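Local coordinates for uncharacterized protein (Cricetid herpesvirus 2, PDB 4ZKQ), which binds chemokines as a viral decoy receptor of a rodent gammaherpesvirus, probably keeping these signals from host receptors, at residues A[14-26]-A[179-191]. Sequence-based numbering, arbitrary orientation.
Sequences ASKVSSRLLTQDI and LWKANDSREEGLE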
loop_
_atom_site.group_PDB
_atom_site.type_symbol
_atom_site.label_atom_id
_atom_site.label_comp_id
_atom_site.label_asym_id
_atom_site.label_seq_id
_atom_site.Cartn_x
_atom_site.Cartn_y
_atom_site.Cartn_z
ATOM N N ALA A 14 17.481 6.783 -18.899
ATOM C CA ALA A 14 16.386 5.818 -18.933
ATOM C C ALA A 14 16.920 4.395 -19.071
ATOM O O ALA A 14 16.551 3.506 -18.302
ATOM C CB ALA A 14 15.428 6.141 -20.076
ATOM N N SER A 15 17.794 4.195 -20.053
ATOM C CA SER A 15 18.335 2.875 -20.369
ATOM C C SER A 15 19.099 2.233 -19.208
ATOM O O SER A 15 19.183 1.005 -19.120
ATOM C CB SER A 15 19.261 2.969 -21.587
ATOM O OG SER A 15 18.529 2.958 -22.798
ATOM N N LYS A 16 19.648 3.063 -18.324
ATOM C CA LYS A 16 20.569 2.594 -17.288
ATOM C C LYS A 16 19.868 2.128 -16.013
ATOM O O LYS A 16 20.465 1.427 -15.195
ATOM C CB LYS A 16 21.563 3.703 -16.934
ATOM C CG LYS A 16 21.001 4.760 -15.995
ATOM C CD LYS A 16 21.947 5.943 -15.872
ATOM C CE LYS A 16 22.152 6.613 -17.222
ATOM N NZ LYS A 16 23.047 7.801 -17.140
ATOM N N VAL A 17 18.613 2.527 -15.841
ATOM C CA VAL A 17 17.836 2.132 -14.667
ATOM C C VAL A 17 17.757 0.609 -14.577
ATOM O O VAL A 17 17.668 -0.071 -15.599
ATOM C CB VAL A 17 16.407 2.718 -14.715
ATOM C CG1 VAL A 17 15.638 2.369 -13.450
ATOM C CG2 VAL A 17 16.457 4.227 -14.893
ATOM N N SER A 18 17.804 0.069 -13.362
ATOM C CA SER A 18 17.651 -1.372 -13.183
ATOM C C SER A 18 16.355 -1.864 -13.806
ATOM O O SER A 18 15.329 -1.190 -13.727
ATOM C CB SER A 18 17.666 -1.756 -11.709
ATOM O OG SER A 18 17.352 -3.135 -11.575
ATOM N N SER A 19 16.414 -3.039 -14.424
ATOM C CA SER A 19 15.244 -3.652 -15.056
ATOM C C SER A 19 14.620 -4.703 -14.145
ATOM O O SER A 19 13.693 -5.413 -14.552
ATOM C CB SER A 19 15.641 -4.299 -16.387
ATOM O OG SER A 19 16.646 -5.280 -16.166
ATOM N N ARG A 20 15.135 -4.802 -12.918
ATOM C CA ARG A 20 14.746 -5.864 -11.994
ATOM C C ARG A 20 14.130 -5.299 -10.697
ATOM O O ARG A 20 14.235 -5.897 -9.624
ATOM C CB ARG A 20 15.963 -6.753 -11.690
ATOM C CG ARG A 20 16.407 -7.616 -12.881
ATOM C CD ARG A 20 17.765 -8.299 -12.660
ATOM N NE ARG A 20 18.792 -7.326 -12.311
ATOM C CZ ARG A 20 19.254 -6.388 -13.133
ATOM N NH1 ARG A 20 18.806 -6.287 -14.379
ATOM N NH2 ARG A 20 20.177 -5.544 -12.705
ATOM N N LEU A 21 13.462 -4.157 -10.819
ATOM C CA LEU A 21 12.786 -3.507 -9.695
ATOM C C LEU A 21 11.301 -3.870 -9.644
ATOM O O LEU A 21 10.778 -4.499 -10.561
ATOM C CB LEU A 21 12.943 -1.992 -9.806
ATOM C CG LEU A 21 14.385 -1.496 -9.910
ATOM C CD1 LEU A 21 14.391 0.011 -10.035
ATOM C CD2 LEU A 21 15.213 -1.939 -8.704
ATOM N N LEU A 22 10.623 -3.473 -8.571
ATOM C CA LEU A 22 9.177 -3.644 -8.486
ATOM C C LEU A 22 8.509 -2.904 -9.626
ATOM O O LEU A 22 9.006 -1.871 -10.068
ATOM C CB LEU A 22 8.622 -3.118 -7.156
ATOM C CG LEU A 22 9.245 -3.634 -5.860
ATOM C CD1 LEU A 22 8.644 -2.898 -4.683
ATOM C CD2 LEU A 22 9.048 -5.130 -5.701
ATOM N N THR A 23 7.379 -3.427 -10.091
ATOM C CA THR A 23 6.575 -2.731 -11.090
ATOM C C THR A 23 5.112 -2.856 -10.709
ATOM O O THR A 23 4.747 -3.683 -9.868
ATOM C CB THR A 23 6.792 -3.294 -12.518
ATOM O OG1 THR A 23 6.404 -4.669 -12.560
ATOM C CG2 THR A 23 8.255 -3.172 -12.944
ATOM N N GLN A 24 4.269 -2.045 -11.331
ATOM C CA GLN A 24 2.847 -2.108 -11.039
ATOM C C GLN A 24 1.990 -2.024 -12.293
ATOM O O GLN A 24 2.381 -1.401 -13.284
ATOM C CB GLN A 24 2.458 -0.998 -10.062
ATOM C CG GLN A 24 2.669 0.423 -10.588
ATOM C CD GLN A 24 2.157 1.474 -9.628
ATOM O OE1 GLN A 24 2.388 1.395 -8.425
ATOM N NE2 GLN A 24 1.447 2.466 -10.157
ATOM N N ASP A 25 0.847 -2.701 -12.237
ATOM C CA ASP A 25 -0.235 -2.543 -13.205
ATOM C C ASP A 25 -1.408 -1.870 -12.526
ATOM O O ASP A 25 -1.732 -2.208 -11.383
ATOM C CB ASP A 25 -0.713 -3.889 -13.753
ATOM C CG ASP A 25 0.327 -4.586 -14.608
ATOM O OD1 ASP A 25 1.200 -3.899 -15.173
ATOM O OD2 ASP A 25 0.255 -5.827 -14.717
ATOM N N ILE A 26 -2.059 -0.944 -13.224
ATOM C CA ILE A 26 -3.399 -0.516 -12.832
ATOM C C ILE A 26 -4.394 -1.467 -13.487
ATOM O O ILE A 26 -4.304 -1.742 -14.682
ATOM C CB ILE A 26 -3.710 0.931 -13.257
ATOM C CG1 ILE A 26 -2.555 1.857 -12.879
ATOM C CG2 ILE A 26 -5.034 1.404 -12.636
ATOM C CD1 ILE A 26 -2.202 1.827 -11.403
ATOM N N LEU A 179 1.790 -8.810 -5.165
ATOM C CA LEU A 179 2.012 -10.228 -5.399
ATOM C C LEU A 179 3.499 -10.519 -5.325
ATOM O O LEU A 179 4.270 -10.065 -6.168
ATOM C CB LEU A 179 1.427 -10.659 -6.744
ATOM C CG LEU A 179 1.424 -12.166 -7.025
ATOM C CD1 LEU A 179 0.635 -12.901 -5.960
ATOM C CD2 LEU A 179 0.829 -12.418 -8.403
ATOM N N TRP A 180 3.880 -11.265 -4.290
ATOM C CA TRP A 180 5.273 -11.575 -3.991
ATOM C C TRP A 180 5.517 -13.029 -4.341
ATOM O O TRP A 180 4.998 -13.917 -3.677
ATOM C CB TRP A 180 5.586 -11.315 -2.513
ATOM C CG TRP A 180 5.149 -9.971 -2.096
ATOM C CD1 TRP A 180 3.943 -9.633 -1.558
ATOM C CD2 TRP A 180 5.891 -8.759 -2.216
ATOM N NE1 TRP A 180 3.888 -8.281 -1.330
ATOM C CE2 TRP A 180 5.078 -7.719 -1.725
ATOM C CE3 TRP A 180 7.173 -8.446 -2.689
ATOM C CZ2 TRP A 180 5.492 -6.397 -1.692
ATOM C CZ3 TRP A 180 7.588 -7.133 -2.652
ATOM C CH2 TRP A 180 6.749 -6.123 -2.161
ATOM N N LYS A 181 6.285 -13.261 -5.403
ATOM C CA LYS A 181 6.554 -14.615 -5.881
ATOM C C LYS A 181 7.982 -15.038 -5.590
ATOM O O LYS A 181 8.920 -14.248 -5.710
ATOM C CB LYS A 181 6.298 -14.727 -7.385
ATOM C CG LYS A 181 4.879 -14.440 -7.806
ATOM C CD LYS A 181 4.664 -14.837 -9.259
ATOM C CE LYS A 181 3.495 -14.093 -9.869
ATOM N NZ LYS A 181 3.890 -12.769 -10.436
ATOM N N ALA A 182 8.145 -16.293 -5.197
ATOM C CA ALA A 182 9.472 -16.848 -5.033
ATOM C C ALA A 182 10.128 -16.874 -6.415
ATOM O O ALA A 182 9.499 -17.266 -7.394
ATOM C CB ALA A 182 9.415 -18.237 -4.432
ATOM N N ASN A 183 11.376 -16.436 -6.484
ATOM C CA ASN A 183 12.105 -16.372 -7.752
ATOM C C ASN A 183 11.449 -15.467 -8.801
ATOM O O ASN A 183 11.625 -15.672 -10.001
ATOM C CB ASN A 183 12.282 -17.778 -8.331
ATOM C CG ASN A 183 13.180 -18.650 -7.470
ATOM O OD1 ASN A 183 14.177 -18.179 -6.929
ATOM N ND2 ASN A 183 12.827 -19.922 -7.337
ATOM N N ASP A 184 10.702 -14.465 -8.350
ATOM C CA ASP A 184 10.249 -13.409 -9.245
ATOM C C ASP A 184 11.469 -12.768 -9.899
ATOM O O ASP A 184 12.536 -12.684 -9.287
ATOM C CB ASP A 184 9.446 -12.353 -8.489
ATOM C CG ASP A 184 8.619 -11.496 -9.409
ATOM O OD1 ASP A 184 9.137 -10.470 -9.894
ATOM O OD2 ASP A 184 7.454 -11.858 -9.657
ATOM N N SER A 185 11.324 -12.304 -11.134
ATOM C CA SER A 185 12.453 -11.700 -11.839
ATOM C C SER A 185 12.865 -10.373 -11.208
ATOM O O SER A 185 14.005 -9.933 -11.357
ATOM C CB SER A 185 12.112 -11.478 -13.314
ATOM O OG SER A 185 11.112 -10.488 -13.451
ATOM N N ARG A 186 11.939 -9.742 -10.496
ATOM C CA ARG A 186 12.180 -8.414 -9.922
ATOM C C ARG A 186 12.976 -8.485 -8.619
ATOM O O ARG A 186 12.581 -7.920 -7.601
ATOM C CB ARG A 186 10.846 -7.708 -9.692
ATOM C CG ARG A 186 10.010 -7.627 -10.958
ATOM C CD ARG A 186 8.589 -7.183 -10.667
ATOM N NE ARG A 186 7.759 -7.126 -11.868
ATOM C CZ ARG A 186 7.244 -8.193 -12.471
ATOM N NH1 ARG A 186 7.489 -9.405 -11.997
ATOM N NH2 ARG A 186 6.482 -8.049 -13.546
ATOM N N GLU A 187 14.121 -9.159 -8.669
ATOM C CA GLU A 187 14.865 -9.505 -7.463
ATOM C C GLU A 187 15.519 -8.311 -6.759
ATOM O O GLU A 187 15.886 -8.411 -5.589
ATOM C CB GLU A 187 15.931 -10.558 -7.806
ATOM C CG GLU A 187 16.989 -10.073 -8.771
ATOM C CD GLU A 187 17.833 -11.208 -9.340
ATOM O OE1 GLU A 187 17.491 -12.390 -9.120
ATOM O OE2 GLU A 187 18.837 -10.912 -10.011
ATOM N N GLU A 188 15.665 -7.186 -7.455
ATOM C CA GLU A 188 16.202 -5.976 -6.842
ATOM C C GLU A 188 15.102 -5.064 -6.261
ATOM O O GLU A 188 15.398 -4.043 -5.635
ATOM C CB GLU A 188 17.054 -5.210 -7.867
ATOM C CG GLU A 188 18.355 -5.951 -8.219
ATOM C CD GLU A 188 19.152 -5.327 -9.359
ATOM O OE1 GLU A 188 18.937 -4.142 -9.692
ATOM O OE2 GLU A 188 20.010 -6.041 -9.929
ATOM N N GLY A 189 13.843 -5.464 -6.425
ATOM C CA GLY A 189 12.712 -4.654 -5.996
ATOM C C GLY A 189 12.504 -4.634 -4.491
ATOM O O GLY A 189 12.061 -3.630 -3.939
ATOM N N LEU A 190 12.804 -5.754 -3.841
ATOM C CA LEU A 190 12.832 -5.842 -2.388
ATOM C C LEU A 190 14.156 -6.451 -1.964
ATOM O O LEU A 190 14.493 -7.558 -2.376
ATOM C CB LEU A 190 11.677 -6.687 -1.848
ATOM C CG LEU A 190 11.519 -6.801 -0.320
ATOM C CD1 LEU A 190 10.059 -7.045 0.031
ATOM C CD2 LEU A 190 12.365 -7.926 0.259
ATOM N N GLU A 191 14.899 -5.716 -1.149
ATOM C CA GLU A 191 16.129 -6.219 -0.547
ATOM C C GLU A 191 15.971 -6.148 0.967
ATOM O O GLU A 191 15.485 -5.144 1.486
ATOM C CB GLU A 191 17.339 -5.396 -1.001
ATOM C CG GLU A 191 17.566 -5.348 -2.518
ATOM C CD GLU A 191 18.177 -6.619 -3.092
ATOM O OE1 GLU A 191 18.223 -7.651 -2.390
ATOM O OE2 GLU A 191 18.619 -6.581 -4.261
HETATM O O HOH W 1 12.180 -8.120 -13.531
#
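Trp180 meets Leu22 where the N-terminal arm, running into edge strand 23-26, crosses the linker between strands 175-181 and 190-195, which belong to two different beta sheets. The broad indole suits this apolar spot: Trp180 CZ3 lies 3.9 Å from Leu22 CD2, while NE1 is satisfied by Ser178. Asp184 then makes an Asx turn, OD1 accepting from Arg186 N and, through its syn lone pair, from Arg186 NH1. This salt bridge positions Arg186, whose long chain, extended from CG to NE, passes Leu21 O and crosses Thr23 at about a right angle. Arg186 NE donates to Thr23 OG1 (2.9 Å, 152°), a hydroxyl that chi1 of 61° sets between its own backbone N and carbonyl carbon. In the type I turn from Arg186 to Gly189, Glu188 N donates to Arg20 O at 2.9 Å. Arg20 NE and NH2 grip Glu188 OE2 side-on, NH2 at 2.8 Å, with guanidinium and carboxylate planes 84° apart; Ser18 OG, which also accepts from Arg20 N in an ST turn, donates to Glu188 OE1 at 2.7 Å from above the carboxylate plane. Gly189, without a side chain, lets Leu22 lie against its backbone, Leu22 CG 3.4 Å from Gly189 O.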